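Long-range contacts in trans-4-hydroxy-L-proline dehydratase (Clostridioides difficile 70-100-2010, PDB 6VXC), which catalyses the dehydration of trans-4-hydroxy-L-proline to (S)-1-pyrroline-5-carboxylate by glycyl radical chemistry in the anaerobic breakdown of hydroxyproline: residues Gly453-Gly458 with Gly720-Gln725; Gln423-Asn428 with Gly753-Phe758; Val660-Thr665 with Glu690-Glu695; Ile432-Met437 with Asp714-Gly719; Val466-Met471 with Arg568-Val573. One frame throughout, in Å; residues are numbered along the deposited sequence.

Overall arrangement
All five contacts gather round the middle of a single chain. Contacts 1, 2, 3 and 5 are wholly buried; contact 4 reaches the surface at Gln-434. Contacts 2 and 5 are strand pairs held by backbone hydrogen bonds, antiparallel in the first and parallel with a bulge in the second. Contacts 1 and 3 are loop contacts with no direct hydrogen bond across them; they are joined through 720-725 of contact 1, whose backbone bonds to Met-662 and Ile-692 of contact 3. Contact 4 sets a helix against a 3-10 turn, and its Glu-435 bonds to Thr-457 of contact 1 and His-754 of contact 2. Contacts 3 and 5 meet through neighbouring strands 657-661 and 565-573.

Contact 1. Residues Gly453-Gly458 with Gly720-Gln725; sequences GCVETG and GTLLNQ
Val-455 packs against Thr-721 and Leu-722 from within the cysteine loop of the glycyl radical enzyme fold, here with the Gly-Cys-Val-Glu sequence found in dehydratases of the family. The loop carries Cys-454, by similarity the site of the thiyl radical, and Glu-456, by similarity the proton acceptor. With CG1 set anti to its own carbonyl carbon (chi1 -62°), Val-455 directs that methyl at the leucine branch point, CG1 lying 3.8 Å from Leu-722 CG, and the two side chains run roughly perpendicular. CB and CG2 of the valine also rest on the backbone of Thr-721, CB standing 3.8 Å from Thr-721 O. Leu-722 extends the apolar surface toward Cys-454, its CD1 4.2 Å from Cys-454 CB. Gly-720 adds bare backbone: at phi 122°, a value that suits glycine, its CA comes within 3.7 Å of Val-455 O with no side chain between them. That carbonyl oxygen is bound by His-754 NE2, while His-755 also touches both Val-455 and Leu-722. The direct contact between the segments is van der Waals only, and the loop is fixed from inside by Glu-456, whose OE2 bonds to His-180 and to a bound glycerol, probably from the crystallisation liquor. Its OE1 takes an almost straight bond (177°) from the valine amide, Val-455 N to Glu-456 OE1 measuring 2.6 Å, the donor standing above the carboxylate plane.

Contact 2. Residues Gln423-Asn428 with Gly753-Phe758; sequences QPAFYN and GHHIQF
Phe-426 and Ile-756 form a hydrogen-bonded antiparallel pair, with Phe-426 N 2.9 Å from Ile-756 O and Ile-756 N 3.1 Å from Phe-426 O. The ladder runs on to Asn-428 N, 3.0 Å from His-754 O. The carboxamide of Asn-428 adds a further bond at this end. With CG swung opposite its main-chain nitrogen (chi1 -179°), ND2 lies 2.9 Å from Gly-753 O, which sits close to the amide plane, while OD1 weakly caps Glu-430 N of the helix that follows. Beyond the other end a water replaces the direct link, donating to Pro-424 O at 2.7 Å and accepting from Phe-758 N at 3.0 Å.

Aromatic contacts differ on the two faces. Beside Ile-756, Phe-426 meets Phe-758 obliquely, CE1 to CE2 3.7 Å, with planes at 54°; its ring also has Ile-756 O at the edge. On the other face, Tyr-427 and His-755 run alongside each other in the same direction, Tyr-427 CE1 3.4 Å from His-755 CD2 and the planes at 36°. Both are held by their polar ends, Tyr-427 OH by the carbonyl of Cys-454 and His-755 ND1 by Leu-723 N. Strands 362-366, 396-401 and 426-428 run parallel, and 755-759 reverses direction beside them, consistent with the antiparallel seam between half-barrels in the ten-stranded barrel of glycyl radical enzymes.

Contact 3. Residues Val660-Thr665 with Glu690-Glu695; sequences VDMLPT and EGISPE
The pyrrolidine ring of Pro-664 meets the flat peptide between Glu-690 and Gly-691 on its nitrogen side, not square over it. CG of the proline is 3.4 Å from Gly-691 N and CD 3.6 Å from it, both ring carbons lying to one side of the peptide plane and CG nearly in front of the N-H. The other flat group is the carboxylate of Glu-690, which turns away from the proline. Ser-693 OG donates to Glu-690 OE1 at 2.6 Å, reaching it from above the carboxylate plane by 35°. This bond reinforces a type II' beta turn closed by Ser-693 N to Glu-690 O at 3.0 Å, with Gly-691 in the second position at phi 54°, a value favourable to glycine. The turn then presents Ile-692 to Met-662: the isoleucine CG2, beside its own backbone N, lies 3.8 Å from Met-662 CB, and this is apolar contact alone. Around the pair, Ile-575 of helix 575-591 packs on both Met-662 and Ile-692, and Tyr-643 of helix 630-647 touches Met-662. Strand 657-661, an edge strand of the three-stranded parallel sheet, leads into a run whose backbone bonds to Gly-720, while the turn bonds through Ile-692 to Leu-722, just before strand 724-726.

Contact 4. Residues Ile432-Met437 with Asp714-Gly719; sequences IVQELM and DHIKTG
Glu-435 leaves its helix with CG anti to the carbonyl carbon (chi1 -71°) and stays extended past CG (chi2 157°), a course that rests the CG methylene against two carbonyl oxygens on the same side of it, one from the 3-10 turn and one from the residue just after: CG is 3.4 Å from His-715 O and 3.4 Å from Thr-718 O. Ile-716 answers from the turn with CG2 trans to N, which lays that methyl on the helix, CG2 3.8 Å from Gln-434 CB. The backbones come close too, Glu-435 CA making a C-H contact of 3.5 Å to Ile-716 O. A water stands 2.9 Å from both Glu-435 O and Ile-716 O. The turn is fastened from within by Thr-718, whose OG1 and N both donate to His-715 O, OG1 at 2.9 Å and on a lone pair. The buried carboxylate of Glu-435 continues past the turn and is gripped at both oxygens, OE1 by Thr-457 OG1 and OE2 by His-754 ND1. Helix 429-438 packs on strand 456-458 through Ile-432 and Leu-436 on Thr-457, while Gly-719 bonds through its backbone to Thr-457 and to Val-660 of strand 657-661, and Thr-718 touches Phe-640 of helix 630-647.

Contact 5. Residues Val466-Met471 with Arg568-Val573; sequences VLTGYM and RYIQGV
Strands 466-471 and 568-573 run parallel, at 21° to each other, in a three-stranded parallel sheet with 657-661, consistent with part of one half of the glycyl radical enzyme barrel, and a beta bulge interrupts their pairing between Leu-467 and Tyr-470. At its start, Tyr-569 O receives two donors, Thr-468 N at 2.9 Å and Thr-468 OG1 at 2.9 Å, so the hydroxyl doubles the backbone bond. At the bulge Gly-469 adopts phi 147°, among backbone angles that call for glycine, and its amide finds a side chain in place of a main-chain acceptor: Gly-469 N lies 3.0 Å from Gln-571 OE1. The glutamine reaches back because its chain bends at chi2 (95°). Regular pairing resumes with Gln-571 N to Gly-469 O and Met-471 N to Gln-571 O, the latter 2.8 Å.

The same glutamine amide also serves the aromatic side of the pair. Its NE2 is centred over one face of the Tyr-470 ring, the amide steeply inclined to it, and its OE1 sits 3.4 Å from Leu-467 CB. Tyr-470 OH bonds to Thr-665 OG1, the tyrosine side chain comes within about 4 Å of a bound glycerol, and Leu-467 borders Glu-456. On the other side of the sheet, Met-471 CB meets Ile-570 CG2 at 3.8 Å, and Val-466 lies alongside Arg-568 with CG1 over one face of the guanidinium, offset toward its rim and 3.9 Å from Arg-568 CZ.

Contact 1. Residues Gly453-Gly458 with Gly720-Gln725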
# COMPACT_ATOMS: atom_id res chain seq x y z
N GLY A 453 3.07 2.78 -0.01
CA GLY A 453 2.23 1.70 0.47
C GLY A 453 2.62 1.35 1.90
O GLY A 453 2.64 2.21 2.78
N CYS A 454 3.00 0.10 2.12
CA CYS A 454 3.45 -0.34 3.44
C CYS A 454 4.96 -0.13 3.63
O CYS A 454 5.37 0.59 4.54
CB CYS A 454 3.08 -1.80 3.66
SG CYS A 454 1.29 -2.09 3.77
N VAL A 455 5.78 -0.75 2.79
CA VAL A 455 7.23 -0.67 2.92
C VAL A 455 7.90 -0.65 1.54
O VAL A 455 9.11 -0.86 1.44
CB VAL A 455 7.79 -1.85 3.74
CG1 VAL A 455 7.24 -1.86 5.18
CG2 VAL A 455 7.52 -3.20 2.99
N GLU A 456 7.13 -0.40 0.48
CA GLU A 456 7.58 -0.72 -0.87
C GLU A 456 8.48 0.38 -1.45
O GLU A 456 8.06 1.53 -1.55
CB GLU A 456 6.38 -0.98 -1.79
CG GLU A 456 5.56 -2.20 -1.38
CD GLU A 456 4.49 -1.87 -0.36
OE1 GLU A 456 4.72 -2.10 0.85
OE2 GLU A 456 3.42 -1.37 -0.76
N THR A 457 9.69 -0.01 -1.86
CA THR A 457 10.70 0.90 -2.38
C THR A 457 10.44 1.26 -3.84
O THR A 457 10.16 0.38 -4.66
CB THR A 457 12.08 0.26 -2.28
OG1 THR A 457 12.34 -0.09 -0.93
CG2 THR A 457 13.16 1.23 -2.78
N GLY A 458 10.53 2.54 -4.16
CA GLY A 458 10.30 2.99 -5.52
C GLY A 458 10.95 4.32 -5.81
O GLY A 458 11.29 5.08 -4.89
N GLY A 720 11.86 -4.05 -0.44
CA GLY A 720 11.36 -3.72 0.88
C GLY A 720 10.90 -4.92 1.71
O GLY A 720 10.35 -5.88 1.18
N THR A 721 11.12 -4.84 3.03
CA THR A 721 10.69 -5.87 3.98
C THR A 721 10.03 -5.18 5.17
O THR A 721 10.37 -4.04 5.51
CB THR A 721 11.87 -6.70 4.50
OG1 THR A 721 12.77 -5.84 5.21
CG2 THR A 721 12.60 -7.42 3.35
N LEU A 722 9.13 -5.90 5.83
CA LEU A 722 8.31 -5.32 6.90
C LEU A 722 8.63 -6.00 8.23
O LEU A 722 8.48 -7.22 8.36
CB LEU A 722 6.84 -5.47 6.56
CG LEU A 722 5.88 -4.63 7.39
CD1 LEU A 722 4.60 -4.42 6.59
CD2 LEU A 722 5.58 -5.29 8.72
N LEU A 723 9.05 -5.22 9.22
CA LEU A 723 9.33 -5.76 10.55
C LEU A 723 8.49 -5.04 11.60
O LEU A 723 8.68 -3.84 11.82
CB LEU A 723 10.82 -5.65 10.90
CG LEU A 723 11.19 -6.08 12.34
CD1 LEU A 723 10.79 -7.52 12.61
CD2 LEU A 723 12.68 -5.91 12.62
N ASN A 724 7.61 -5.79 12.28
CA ASN A 724 6.89 -5.33 13.47
C ASN A 724 7.66 -5.71 14.73
O ASN A 724 8.14 -6.83 14.86
CB ASN A 724 5.51 -5.99 13.59
CG ASN A 724 4.47 -5.36 12.73
OD1 ASN A 724 3.76 -6.05 11.98
ND2 ASN A 724 4.36 -4.05 12.81
N GLN A 725 7.76 -4.76 15.66
CA GLN A 725 8.23 -5.03 17.01
C GLN A 725 7.30 -4.34 18.00
O GLN A 725 6.64 -3.35 17.66
CB GLN A 725 9.69 -4.59 17.22
CG GLN A 725 10.76 -5.53 16.61
CD GLN A 725 10.82 -6.90 17.28
OE1 GLN A 725 11.42 -7.05 18.34
NE2 GLN A 725 10.21 -7.90 16.65

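Contact 2. Residues Gln423-Asn428 with Gly753-Phe758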
# COMPACT_ATOMS: atom_id res chain seq x y z
N GLN A 423 2.09 4.98 14.15
CA GLN A 423 2.84 5.93 13.32
C GLN A 423 3.85 6.68 14.20
O GLN A 423 3.61 6.85 15.38
CB GLN A 423 1.91 6.95 12.63
CG GLN A 423 0.89 6.33 11.69
CD GLN A 423 0.13 7.37 10.87
OE1 GLN A 423 0.54 8.53 10.79
NE2 GLN A 423 -0.96 6.95 10.23
N PRO A 424 5.01 7.05 13.64
CA PRO A 424 5.50 6.74 12.30
C PRO A 424 6.24 5.40 12.27
O PRO A 424 6.81 5.00 13.29
CB PRO A 424 6.48 7.87 12.01
CG PRO A 424 7.09 8.14 13.40
CD PRO A 424 5.93 7.95 14.37
N ALA A 425 6.25 4.75 11.11
CA ALA A 425 7.22 3.70 10.87
C ALA A 425 8.55 4.35 10.47
O ALA A 425 8.60 5.51 10.06
CB ALA A 425 6.75 2.76 9.76
N PHE A 426 9.61 3.57 10.57
CA PHE A 426 10.97 4.03 10.28
C PHE A 426 11.52 3.27 9.08
O PHE A 426 11.47 2.04 9.05
CB PHE A 426 11.88 3.83 11.51
CG PHE A 426 11.37 4.51 12.77
CD1 PHE A 426 10.43 3.90 13.58
CD2 PHE A 426 11.85 5.76 13.14
CE1 PHE A 426 9.96 4.52 14.74
CE2 PHE A 426 11.39 6.38 14.28
CZ PHE A 426 10.44 5.77 15.09
N TYR A 427 12.09 3.99 8.11
CA TYR A 427 12.69 3.42 6.92
C TYR A 427 14.15 3.85 6.81
O TYR A 427 14.48 5.00 7.10
CB TYR A 427 11.95 3.84 5.63
CG TYR A 427 10.48 3.50 5.61
CD1 TYR A 427 10.06 2.19 5.39
CD2 TYR A 427 9.52 4.49 5.79
CE1 TYR A 427 8.72 1.87 5.38
CE2 TYR A 427 8.18 4.18 5.78
CZ TYR A 427 7.78 2.86 5.58
OH TYR A 427 6.44 2.57 5.56
N ASN A 428 15.00 2.93 6.35
CA ASN A 428 16.44 3.14 6.25
C ASN A 428 16.78 3.77 4.90
O ASN A 428 16.75 3.10 3.87
CB ASN A 428 17.17 1.81 6.44
CG ASN A 428 18.69 1.95 6.39
OD1 ASN A 428 19.21 3.00 6.04
ND2 ASN A 428 19.39 0.89 6.79
N GLY A 753 19.19 -3.15 7.72
CA GLY A 753 17.77 -3.45 7.77
C GLY A 753 16.97 -2.36 7.08
O GLY A 753 17.38 -1.21 7.01
N HIS A 754 15.83 -2.75 6.53
CA HIS A 754 15.03 -1.88 5.68
C HIS A 754 14.03 -1.02 6.46
O HIS A 754 13.87 0.17 6.16
CB HIS A 754 14.28 -2.73 4.64
CG HIS A 754 13.34 -1.94 3.79
ND1 HIS A 754 13.77 -1.18 2.73
CD2 HIS A 754 12.00 -1.79 3.85
CE1 HIS A 754 12.72 -0.60 2.16
NE2 HIS A 754 11.64 -0.95 2.83
N HIS A 755 13.35 -1.61 7.44
CA HIS A 755 12.17 -1.00 8.03
C HIS A 755 11.92 -1.58 9.41
O HIS A 755 12.15 -2.77 9.64
CB HIS A 755 10.94 -1.25 7.14
CG HIS A 755 9.64 -1.19 7.87
ND1 HIS A 755 9.07 -2.28 8.49
CD2 HIS A 755 8.79 -0.15 8.08
CE1 HIS A 755 7.92 -1.93 9.03
NE2 HIS A 755 7.73 -0.64 8.80
N ILE A 756 11.41 -0.75 10.31
CA ILE A 756 10.91 -1.22 11.60
C ILE A 756 9.82 -0.26 12.06
O ILE A 756 9.87 0.95 11.81
CB ILE A 756 12.06 -1.37 12.63
CG1 ILE A 756 11.62 -2.17 13.87
CG2 ILE A 756 12.66 -0.03 13.03
CD1 ILE A 756 12.80 -2.61 14.72
N GLN A 757 8.81 -0.82 12.75
CA GLN A 757 7.72 -0.03 13.30
C GLN A 757 7.26 -0.69 14.60
O GLN A 757 7.41 -1.90 14.77
CB GLN A 757 6.56 0.06 12.32
CG GLN A 757 5.92 -1.27 12.00
CD GLN A 757 5.00 -1.22 10.79
OE1 GLN A 757 5.17 -0.37 9.91
NE2 GLN A 757 3.99 -2.08 10.78
N PHE A 758 6.69 0.10 15.51
CA PHE A 758 6.48 -0.33 16.89
C PHE A 758 5.02 -0.27 17.32
O PHE A 758 4.30 0.69 17.01
CB PHE A 758 7.31 0.53 17.86
CG PHE A 758 8.79 0.53 17.56
CD1 PHE A 758 9.52 -0.66 17.60
CD2 PHE A 758 9.44 1.72 17.24
CE1 PHE A 758 10.89 -0.65 17.32
CE2 PHE A 758 10.81 1.74 16.96
CZ PHE A 758 11.54 0.54 17.00
O HOH W 1 6.37 3.00 15.04

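Contact 3. Residues Val660-Thr665 with Glu690-Glu695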
# COMPACT_ATOMS: atom_id res chain seq x y z
N VAL A 660 11.33 -8.84 -5.72
CA VAL A 660 10.76 -9.50 -4.56
C VAL A 660 10.64 -8.49 -3.42
O VAL A 660 11.48 -7.61 -3.28
CB VAL A 660 11.67 -10.71 -4.23
CG1 VAL A 660 12.10 -10.76 -2.82
CG2 VAL A 660 11.06 -12.03 -4.78
N ASP A 661 9.54 -8.59 -2.65
CA ASP A 661 9.40 -7.88 -1.38
C ASP A 661 8.65 -8.78 -0.39
O ASP A 661 8.15 -9.84 -0.75
CB ASP A 661 8.71 -6.49 -1.57
CG ASP A 661 7.33 -6.57 -2.21
OD1 ASP A 661 6.73 -7.66 -2.18
OD2 ASP A 661 6.82 -5.53 -2.73
N MET A 662 8.59 -8.34 0.87
CA MET A 662 8.10 -9.18 1.97
C MET A 662 7.20 -8.35 2.88
O MET A 662 7.70 -7.66 3.78
CB MET A 662 9.27 -9.77 2.75
CG MET A 662 10.37 -10.28 1.83
SD MET A 662 9.99 -11.94 1.25
CE MET A 662 10.32 -12.82 2.77
N LEU A 663 5.89 -8.44 2.66
CA LEU A 663 4.91 -7.77 3.51
C LEU A 663 3.59 -8.52 3.41
O LEU A 663 3.35 -9.23 2.42
CB LEU A 663 4.75 -6.29 3.14
CG LEU A 663 4.31 -5.67 1.80
CD1 LEU A 663 5.15 -6.17 0.65
CD2 LEU A 663 2.83 -5.79 1.50
N PRO A 664 2.72 -8.42 4.43
CA PRO A 664 1.48 -9.20 4.43
C PRO A 664 0.18 -8.39 4.38
O PRO A 664 -0.87 -8.95 4.05
CB PRO A 664 1.57 -9.95 5.76
CG PRO A 664 2.17 -8.86 6.68
CD PRO A 664 3.10 -8.02 5.80
N THR A 665 0.22 -7.11 4.76
CA THR A 665 -0.99 -6.36 5.13
C THR A 665 -1.86 -7.23 6.05
O THR A 665 -1.42 -7.54 7.16
CB THR A 665 -1.74 -5.87 3.88
OG1 THR A 665 -0.83 -5.21 3.00
CG2 THR A 665 -2.85 -4.89 4.28
N GLU A 690 3.72 -12.51 10.39
CA GLU A 690 3.55 -11.25 9.67
C GLU A 690 4.89 -10.63 9.29
O GLU A 690 5.84 -10.64 10.09
CB GLU A 690 2.70 -10.26 10.49
CG GLU A 690 2.88 -10.34 12.00
CD GLU A 690 4.10 -9.62 12.56
OE1 GLU A 690 4.68 -8.74 11.88
OE2 GLU A 690 4.50 -9.96 13.69
N GLY A 691 4.96 -10.08 8.08
CA GLY A 691 6.19 -9.49 7.57
C GLY A 691 7.35 -10.46 7.66
O GLY A 691 7.19 -11.66 7.41
N ILE A 692 8.52 -9.96 8.04
CA ILE A 692 9.67 -10.80 8.36
C ILE A 692 9.82 -10.98 9.87
O ILE A 692 10.89 -11.35 10.36
CB ILE A 692 10.98 -10.27 7.74
CG1 ILE A 692 11.36 -8.92 8.35
CG2 ILE A 692 10.90 -10.27 6.20
CD1 ILE A 692 12.77 -8.46 8.04
N SER A 693 8.75 -10.74 10.62
CA SER A 693 8.77 -10.85 12.06
C SER A 693 8.89 -12.31 12.48
O SER A 693 8.59 -13.21 11.69
CB SER A 693 7.50 -10.25 12.67
OG SER A 693 7.22 -8.95 12.19
N PRO A 694 9.30 -12.57 13.72
CA PRO A 694 9.32 -13.95 14.22
C PRO A 694 7.92 -14.53 14.35
O PRO A 694 6.92 -13.82 14.44
CB PRO A 694 9.97 -13.82 15.60
CG PRO A 694 10.67 -12.48 15.59
CD PRO A 694 9.86 -11.61 14.67
N GLU A 695 7.86 -15.86 14.37
CA GLU A 695 6.63 -16.59 14.66
C GLU A 695 6.19 -16.33 16.10
O GLU A 695 6.97 -15.90 16.95
CB GLU A 695 6.83 -18.10 14.45
CG GLU A 695 6.17 -18.69 13.20
CD GLU A 695 4.67 -18.94 13.37
OE1 GLU A 695 4.06 -18.35 14.28
OE2 GLU A 695 4.10 -19.74 12.59

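Contact 4. Residues Ile432-Met437 with Asp714-Gly719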
# COMPACT_ATOMS: atom_id res chain seq x y z
N ILE A 432 17.18 2.03 1.17
CA ILE A 432 16.34 2.43 0.04
C ILE A 432 17.19 2.78 -1.17
O ILE A 432 16.94 2.31 -2.29
CB ILE A 432 15.43 3.60 0.45
CG1 ILE A 432 14.34 3.13 1.42
CG2 ILE A 432 14.86 4.26 -0.79
CD1 ILE A 432 13.68 4.26 2.18
N VAL A 433 18.19 3.64 -0.98
CA VAL A 433 18.99 4.08 -2.11
C VAL A 433 19.70 2.91 -2.76
O VAL A 433 19.72 2.78 -4.00
CB VAL A 433 19.98 5.17 -1.69
CG1 VAL A 433 21.02 5.39 -2.79
CG2 VAL A 433 19.23 6.45 -1.42
N GLN A 434 20.28 2.02 -1.95
CA GLN A 434 21.00 0.87 -2.49
C GLN A 434 20.05 -0.14 -3.14
O GLN A 434 20.37 -0.71 -4.19
CB GLN A 434 21.85 0.24 -1.39
CG GLN A 434 23.16 1.00 -1.15
CD GLN A 434 23.94 0.50 0.05
OE1 GLN A 434 23.37 0.14 1.07
NE2 GLN A 434 25.25 0.36 -0.11
N GLU A 435 18.86 -0.34 -2.56
CA GLU A 435 17.85 -1.18 -3.20
C GLU A 435 17.53 -0.65 -4.59
O GLU A 435 17.48 -1.42 -5.56
CB GLU A 435 16.59 -1.23 -2.33
CG GLU A 435 16.72 -2.04 -1.02
CD GLU A 435 15.70 -1.60 0.01
OE1 GLU A 435 14.67 -1.01 -0.40
OE2 GLU A 435 15.92 -1.79 1.23
N LEU A 436 17.32 0.66 -4.70
CA LEU A 436 17.01 1.26 -5.99
C LEU A 436 18.15 1.08 -6.97
O LEU A 436 17.93 0.74 -8.14
CB LEU A 436 16.66 2.74 -5.79
CG LEU A 436 15.33 2.97 -5.09
CD1 LEU A 436 15.18 4.41 -4.58
CD2 LEU A 436 14.18 2.64 -6.05
N MET A 437 19.38 1.31 -6.53
CA MET A 437 20.52 1.18 -7.43
C MET A 437 20.74 -0.28 -7.83
O MET A 437 21.09 -0.56 -8.98
CB MET A 437 21.78 1.77 -6.81
CG MET A 437 21.71 3.30 -6.66
SD MET A 437 23.29 3.92 -6.04
CE MET A 437 24.27 3.91 -7.48
N ASP A 714 19.06 -10.38 3.04
CA ASP A 714 19.72 -9.34 2.24
C ASP A 714 18.66 -8.35 1.76
O ASP A 714 18.10 -8.47 0.67
CB ASP A 714 20.51 -9.94 1.08
CG ASP A 714 21.51 -8.94 0.50
OD1 ASP A 714 21.48 -7.77 0.93
OD2 ASP A 714 22.32 -9.31 -0.36
N HIS A 715 18.40 -7.33 2.58
CA HIS A 715 17.38 -6.35 2.26
C HIS A 715 17.69 -5.61 0.96
O HIS A 715 16.77 -5.21 0.25
CB HIS A 715 17.23 -5.36 3.42
CG HIS A 715 16.93 -6.04 4.71
ND1 HIS A 715 15.65 -6.25 5.15
CD2 HIS A 715 17.74 -6.62 5.63
CE1 HIS A 715 15.68 -6.93 6.29
NE2 HIS A 715 16.94 -7.16 6.60
N ILE A 716 18.97 -5.44 0.63
CA ILE A 716 19.32 -4.63 -0.54
C ILE A 716 18.79 -5.26 -1.83
O ILE A 716 18.53 -4.55 -2.80
CB ILE A 716 20.83 -4.39 -0.61
CG1 ILE A 716 21.34 -3.80 0.71
CG2 ILE A 716 21.17 -3.51 -1.80
CD1 ILE A 716 20.52 -2.66 1.20
N LYS A 717 18.64 -6.59 -1.85
CA LYS A 717 18.15 -7.33 -3.01
C LYS A 717 16.63 -7.37 -3.11
O LYS A 717 16.12 -8.05 -4.01
CB LYS A 717 18.70 -8.75 -2.99
CG LYS A 717 20.19 -8.82 -3.21
CD LYS A 717 20.69 -10.26 -3.18
CE LYS A 717 22.21 -10.29 -3.37
NZ LYS A 717 22.76 -11.65 -3.18
N THR A 718 15.91 -6.67 -2.24
CA THR A 718 14.46 -6.64 -2.27
C THR A 718 13.96 -5.24 -2.62
O THR A 718 14.73 -4.27 -2.69
CB THR A 718 13.86 -7.03 -0.92
OG1 THR A 718 14.00 -5.93 -0.00
CG2 THR A 718 14.52 -8.29 -0.33
N GLY A 719 12.65 -5.15 -2.81
CA GLY A 719 11.98 -3.86 -2.87
C GLY A 719 11.31 -3.53 -1.54
O GLY A 719 10.28 -2.85 -1.52
O HOH W 2 16.75 -4.23 -5.08

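Contact 5. Residues Val466-Met471 with Arg568-Val573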
# COMPACT_ATOMS: atom_id res chain seq x y z
N VAL A 466 4.69 -2.27 -9.58
CA VAL A 466 3.36 -2.84 -9.40
C VAL A 466 3.46 -4.09 -8.53
O VAL A 466 4.23 -5.01 -8.83
CB VAL A 466 2.71 -3.15 -10.76
CG1 VAL A 466 1.35 -3.82 -10.58
CG2 VAL A 466 2.58 -1.88 -11.62
N LEU A 467 2.66 -4.13 -7.47
CA LEU A 467 2.48 -5.34 -6.68
C LEU A 467 1.41 -6.18 -7.34
O LEU A 467 0.36 -5.65 -7.74
CB LEU A 467 2.06 -4.98 -5.25
CG LEU A 467 3.17 -4.72 -4.22
CD1 LEU A 467 4.17 -3.72 -4.74
CD2 LEU A 467 2.58 -4.23 -2.91
N THR A 468 1.65 -7.49 -7.49
CA THR A 468 0.67 -8.34 -8.18
C THR A 468 -0.10 -9.28 -7.26
O THR A 468 -1.10 -9.85 -7.70
CB THR A 468 1.34 -9.16 -9.31
OG1 THR A 468 2.26 -10.10 -8.77
CG2 THR A 468 2.06 -8.26 -10.33
N GLY A 469 0.34 -9.47 -6.02
CA GLY A 469 -0.37 -10.30 -5.06
C GLY A 469 0.59 -10.99 -4.10
O GLY A 469 1.78 -11.13 -4.37
N TYR A 470 0.04 -11.44 -2.97
CA TYR A 470 0.79 -12.16 -1.94
C TYR A 470 0.95 -13.63 -2.32
O TYR A 470 0.10 -14.21 -2.99
CB TYR A 470 0.08 -12.05 -0.58
CG TYR A 470 -0.15 -10.63 -0.16
CD1 TYR A 470 0.86 -9.88 0.43
CD2 TYR A 470 -1.36 -10.01 -0.40
CE1 TYR A 470 0.65 -8.55 0.79
CE2 TYR A 470 -1.58 -8.69 -0.06
CZ TYR A 470 -0.57 -7.96 0.54
OH TYR A 470 -0.80 -6.64 0.88
N MET A 471 2.06 -14.23 -1.87
CA MET A 471 2.38 -15.63 -2.13
C MET A 471 2.48 -16.36 -0.80
O MET A 471 3.26 -15.97 0.07
CB MET A 471 3.70 -15.74 -2.91
CG MET A 471 4.07 -17.17 -3.35
SD MET A 471 2.90 -17.91 -4.48
CE MET A 471 2.87 -16.73 -5.82
N ARG A 568 7.83 -5.18 -11.29
CA ARG A 568 6.66 -5.87 -10.76
C ARG A 568 7.11 -6.75 -9.61
O ARG A 568 8.21 -7.32 -9.64
CB ARG A 568 5.97 -6.73 -11.83
CG ARG A 568 4.78 -6.04 -12.50
CD ARG A 568 4.20 -6.81 -13.69
NE ARG A 568 2.75 -6.73 -13.69
CZ ARG A 568 2.06 -5.62 -13.94
NH1 ARG A 568 2.70 -4.49 -14.20
NH2 ARG A 568 0.74 -5.64 -13.94
N TYR A 569 6.24 -6.90 -8.61
CA TYR A 569 6.56 -7.61 -7.39
C TYR A 569 5.54 -8.70 -7.10
O TYR A 569 4.36 -8.58 -7.42
CB TYR A 569 6.63 -6.63 -6.19
CG TYR A 569 7.82 -5.69 -6.23
CD1 TYR A 569 7.79 -4.50 -6.97
CD2 TYR A 569 9.00 -6.02 -5.59
CE1 TYR A 569 8.90 -3.66 -7.02
CE2 TYR A 569 10.09 -5.19 -5.63
CZ TYR A 569 10.04 -4.02 -6.35
OH TYR A 569 11.15 -3.21 -6.38
N ILE A 570 6.02 -9.78 -6.49
CA ILE A 570 5.19 -10.75 -5.79
C ILE A 570 5.59 -10.70 -4.32
O ILE A 570 6.78 -10.75 -4.00
CB ILE A 570 5.34 -12.17 -6.38
CG1 ILE A 570 4.95 -12.20 -7.86
CG2 ILE A 570 4.51 -13.18 -5.58
CD1 ILE A 570 5.23 -13.51 -8.52
N GLN A 571 4.61 -10.53 -3.44
CA GLN A 571 4.87 -10.27 -2.03
C GLN A 571 4.96 -11.57 -1.23
O GLN A 571 3.96 -12.28 -1.08
CB GLN A 571 3.79 -9.34 -1.47
CG GLN A 571 3.51 -8.03 -2.26
CD GLN A 571 2.35 -8.09 -3.26
OE1 GLN A 571 2.56 -8.23 -4.46
NE2 GLN A 571 1.13 -8.02 -2.75
N GLY A 572 6.13 -11.84 -0.66
CA GLY A 572 6.32 -13.09 0.09
C GLY A 572 5.75 -12.97 1.49
O GLY A 572 6.07 -12.04 2.23
N VAL A 573 4.91 -13.93 1.87
CA VAL A 573 4.28 -13.93 3.19
C VAL A 573 4.71 -15.18 3.94
O VAL A 573 4.73 -16.28 3.39
CB VAL A 573 2.74 -13.87 3.10
CG1 VAL A 573 2.13 -13.91 4.50
CG2 VAL A 573 2.29 -12.62 2.39